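Local coordinates for Sqt1 (Chaetomium thermophilum, PDB 4ZOY), which probably acts as a dedicated WD40-repeat chaperone that captures a nascent ribosomal protein during its translation in ribosome biogenesis, at residues Val208-Ser213 against Gly251-Ala256. Residues are numbered along the deposited sequence; the frame is centred on the assembly and turned at random.
Sequences VSEDES and GLFSVA
Val208 and Leu252 meet at the buried heart of this contact between consecutive blades of a WD40 beta-propeller, their side chains crossing at about a right angle with the two CB atoms 3.7 Å apart. With chi1 at -66°, Val208 CG1 stands anti to its carbonyl carbon and passes between Leu252 CD1 and Val255 CB, the latter at 4.0 Å, while CG2 faces the carbonyl oxygen of Ser254. An alanine here would strip away both methyls and would probably leave Leu252 CD1 and Val255 without their apolar partner between the blades.

Beside this core one backbone hydrogen bond joins the segments, Leu252 N to Ser209 O at 3.1 Å, the donor standing 38° out of the carbonyl plane. Glu212 N reaches the same oxygen from the opposite face, so a single acceptor both closes the type I turn Ser209-Glu212 and ties it to the next blade. Gly251 passes close under that turn, its CA 3.3 Å from Glu210 O, where a side chain would collide; Glu212 CG lies against the same CA.

The outer edge is looser: exposed Glu210 merely brings CG to 4.1 Å from Phe253 CE1, its carboxylate plane turned 57° from the ring. Within the turn, Asp211 OD1 accepts from both Ser213 N and Ser213 OG, whose hydroxyl also bonds His189 ND1, an arrangement consistent with the WD-repeat hydrogen-bond network. Strand 193-198 flanks Val208 and Val255, strand 263-268 packs on Val208, Leu252 and Val255, and strand 331-336 of the following blade borders Phe253 and Ser254.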
# COMPACT_ATOMS: atom_id res chain seq x y z
N VAL A 208 -0.95 12.51 -2.00
CA VAL A 208 -0.70 13.05 -3.33
C VAL A 208 -1.95 12.94 -4.19
O VAL A 208 -2.87 12.19 -3.87
CB VAL A 208 0.46 12.35 -4.03
CG1 VAL A 208 1.76 12.64 -3.30
CG2 VAL A 208 0.21 10.83 -4.13
N SER A 209 -1.95 13.69 -5.29
CA SER A 209 -3.14 13.83 -6.12
C SER A 209 -2.82 13.87 -7.61
O SER A 209 -1.72 14.26 -8.01
CB SER A 209 -3.89 15.12 -5.72
OG SER A 209 -4.97 15.42 -6.59
N GLU A 210 -3.80 13.44 -8.40
CA GLU A 210 -3.78 13.62 -9.86
C GLU A 210 -3.54 15.08 -10.25
O GLU A 210 -3.05 15.35 -11.34
CB GLU A 210 -5.09 13.13 -10.48
CG GLU A 210 -5.25 11.63 -10.47
CD GLU A 210 -6.51 11.15 -11.16
OE1 GLU A 210 -7.21 11.97 -11.80
OE2 GLU A 210 -6.81 9.94 -11.04
N ASP A 211 -3.90 16.01 -9.37
CA ASP A 211 -3.76 17.44 -9.67
C ASP A 211 -2.34 17.95 -9.44
O ASP A 211 -2.07 19.15 -9.56
CB ASP A 211 -4.79 18.25 -8.85
CG ASP A 211 -4.32 18.59 -7.43
OD1 ASP A 211 -3.32 18.02 -6.93
OD2 ASP A 211 -4.98 19.44 -6.80
N GLU A 212 -1.44 17.02 -9.10
CA GLU A 212 0.01 17.23 -8.98
C GLU A 212 0.45 17.77 -7.61
O GLU A 212 1.63 18.02 -7.40
CB GLU A 212 0.53 18.12 -10.12
CG GLU A 212 0.23 17.49 -11.49
CD GLU A 212 0.48 18.40 -12.68
OE1 GLU A 212 1.32 19.30 -12.59
OE2 GLU A 212 -0.16 18.17 -13.73
N SER A 213 -0.49 17.90 -6.67
CA SER A 213 -0.12 18.41 -5.35
C SER A 213 0.27 17.32 -4.34
O SER A 213 -0.17 16.17 -4.42
CB SER A 213 -1.24 19.28 -4.76
OG SER A 213 -2.45 18.56 -4.60
N GLY A 251 0.29 14.27 -13.21
CA GLY A 251 -0.17 13.89 -11.88
C GLY A 251 0.75 13.02 -11.05
O GLY A 251 1.74 12.47 -11.52
N LEU A 252 0.41 12.92 -9.77
CA LEU A 252 1.13 12.04 -8.84
C LEU A 252 0.26 10.84 -8.46
O LEU A 252 -0.95 10.98 -8.30
CB LEU A 252 1.52 12.81 -7.57
CG LEU A 252 2.52 13.95 -7.79
CD1 LEU A 252 2.67 14.73 -6.47
CD2 LEU A 252 3.87 13.46 -8.29
N PHE A 253 0.90 9.69 -8.29
CA PHE A 253 0.19 8.42 -8.14
C PHE A 253 0.70 7.56 -7.00
O PHE A 253 0.07 6.56 -6.64
CB PHE A 253 0.28 7.63 -9.44
CG PHE A 253 -0.29 8.36 -10.62
CD1 PHE A 253 -1.66 8.58 -10.70
CD2 PHE A 253 0.53 8.87 -11.62
CE1 PHE A 253 -2.21 9.29 -11.77
CE2 PHE A 253 -0.01 9.57 -12.69
CZ PHE A 253 -1.38 9.77 -12.76
N SER A 254 1.85 7.92 -6.43
CA SER A 254 2.44 7.12 -5.35
C SER A 254 3.21 8.01 -4.38
O SER A 254 3.65 9.11 -4.73
CB SER A 254 3.34 6.02 -5.92
OG SER A 254 4.35 6.58 -6.75
N VAL A 255 3.39 7.51 -3.16
CA VAL A 255 4.04 8.27 -2.10
C VAL A 255 4.58 7.30 -1.06
O VAL A 255 3.99 6.25 -0.80
CB VAL A 255 3.06 9.30 -1.47
CG1 VAL A 255 1.88 8.61 -0.80
CG2 VAL A 255 3.77 10.21 -0.47
N ALA A 256 5.73 7.64 -0.49
CA ALA A 256 6.38 6.85 0.54
C ALA A 256 7.21 7.77 1.42
O ALA A 256 7.75 8.78 0.95
CB ALA A 256 7.24 5.75 -0.07